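Side-chain contact in SusD homolog (Bacteroides thetaiotaomicron VPI-5482, PDB 3IHV), which probably binds glycans at the outer membrane, as expected of a SusD-family protein involved in polysaccharide capture: residues F193-G196 and A197-L201. Residues are numbered along the deposited sequence; the frame is centred on the assembly and turned at random.
Sequences FSKG and AALGL
F193, just before helix 195-210, reaches along it to A197 and L201, with CD1 3.6 Å from A197 CB and CZ 4.2 Å from L201 CD2. The L201 methyl lies near the ring plane, at the edge, whereas A197 CB approaches obliquely. With the F193 chi1 at -91°, off a staggered value, the ring is turned so that its CD1-CZ side points to A197 and L201. On another face, K195 and L199 run side by side: K195 CG, anti to its own backbone N (chi1 -160°), comes within 4.0 Å of L199 CD1, and bends at chi3 and chi4 turn the chain so that NZ hydrogen-bonds to the carbonyl oxygens of L177 and C174. The backbone bonding begins at S194, in the N-cap position but without a side-chain cap; its O accepts from A198 N at 3.2 Å. L199 N to K195 O follows at 2.9 Å (N-H...O 165°), then G200 N to G196 O at 2.8 Å. Farther out, M126 of helix 107-135 and I261 of strand 259-263 both touch F193 and L201, while Y28 OH and R186 NH1 hydrogen-bond to F193 N and O. Replacing F193 with an alanine would probably open a gap among A197, L201, M126 and I261. Apolar contacts thus fix the side of the helix start facing helix 107-135 and strand 259-263, while backbone bonds satisfy the first carbonyls, consistent with a TPR-like helical fold.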
loop_
_atom_site.group_PDB
_atom_site.type_symbol
_atom_site.label_atom_id
_atom_site.label_comp_id
_atom_site.label_asym_id
_atom_site.label_seq_id
_atom_site.Cartn_x
_atom_site.Cartn_y
_atom_site.Cartn_z
ATOM N N PHE A 193 13.647 -7.508 2.342
ATOM C CA PHE A 193 14.309 -6.339 1.806
ATOM C C PHE A 193 15.646 -6.662 1.116
ATOM O O PHE A 193 16.512 -7.367 1.661
ATOM C CB PHE A 193 14.607 -5.304 2.908
ATOM C CG PHE A 193 13.510 -4.289 3.094
ATOM C CD1 PHE A 193 13.411 -3.214 2.226
ATOM C CD2 PHE A 193 12.598 -4.399 4.123
ATOM C CE1 PHE A 193 12.408 -2.267 2.358
ATOM C CE2 PHE A 193 11.581 -3.440 4.262
ATOM C CZ PHE A 193 11.502 -2.376 3.386
ATOM N N SER A 194 15.803 -6.059 -0.049
ATOM C CA SER A 194 17.023 -6.049 -0.832
ATOM C C SER A 194 17.208 -4.603 -1.286
ATOM O O SER A 194 16.328 -3.776 -1.072
ATOM C CB SER A 194 16.965 -6.988 -2.005
ATOM O OG SER A 194 17.032 -8.343 -1.544
ATOM N N LYS A 195 18.316 -4.321 -1.956
ATOM C CA LYS A 195 18.667 -2.942 -2.294
ATOM C C LYS A 195 17.620 -2.206 -3.106
ATOM O O LYS A 195 17.377 -1.008 -2.880
ATOM C CB LYS A 195 20.021 -2.858 -3.023
ATOM C CG LYS A 195 20.598 -1.456 -2.917
ATOM C CD LYS A 195 21.759 -1.172 -3.853
ATOM C CE LYS A 195 22.948 -2.051 -3.665
ATOM N NZ LYS A 195 23.666 -1.869 -2.347
ATOM N N GLY A 196 16.997 -2.904 -4.046
ATOM C CA GLY A 196 15.966 -2.275 -4.890
ATOM C C GLY A 196 14.815 -1.734 -4.090
ATOM O O GLY A 196 14.364 -0.623 -4.327
ATOM N N ALA A 197 14.355 -2.508 -3.109
ATOM C CA ALA A 197 13.286 -2.078 -2.234
ATOM C C ALA A 197 13.701 -0.927 -1.359
ATOM O O ALA A 197 12.894 -0.035 -1.102
ATOM C CB ALA A 197 12.795 -3.230 -1.353
ATOM N N ALA A 198 14.923 -0.961 -0.842
ATOM C CA ALA A 198 15.418 0.147 -0.038
ATOM C C ALA A 198 15.469 1.426 -0.853
ATOM O O ALA A 198 15.017 2.482 -0.373
ATOM C CB ALA A 198 16.841 -0.180 0.584
ATOM N N LEU A 199 15.987 1.357 -2.073
ATOM C CA LEU A 199 16.069 2.561 -2.914
ATOM C C LEU A 199 14.667 3.011 -3.327
ATOM O O LEU A 199 14.377 4.196 -3.353
ATOM C CB LEU A 199 16.879 2.294 -4.174
ATOM C CG LEU A 199 18.387 2.081 -4.055
ATOM C CD1 LEU A 199 18.943 1.304 -5.292
ATOM C CD2 LEU A 199 19.061 3.432 -3.867
ATOM N N GLY A 200 13.818 2.049 -3.674
ATOM C CA GLY A 200 12.435 2.401 -4.057
ATOM C C GLY A 200 11.664 3.085 -2.942
ATOM O O GLY A 200 10.993 4.133 -3.145
ATOM N N LEU A 201 11.756 2.509 -1.738
ATOM C CA LEU A 201 11.049 3.086 -0.613
ATOM C C LEU A 201 11.616 4.463 -0.260
ATOM O O LEU A 201 10.852 5.376 0.024
ATOM C CB LEU A 201 11.069 2.142 0.595
ATOM C CG LEU A 201 10.317 2.668 1.829
ATOM C CD1 LEU A 201 8.867 2.915 1.511
ATOM C CD2 LEU A 201 10.463 1.675 2.973
#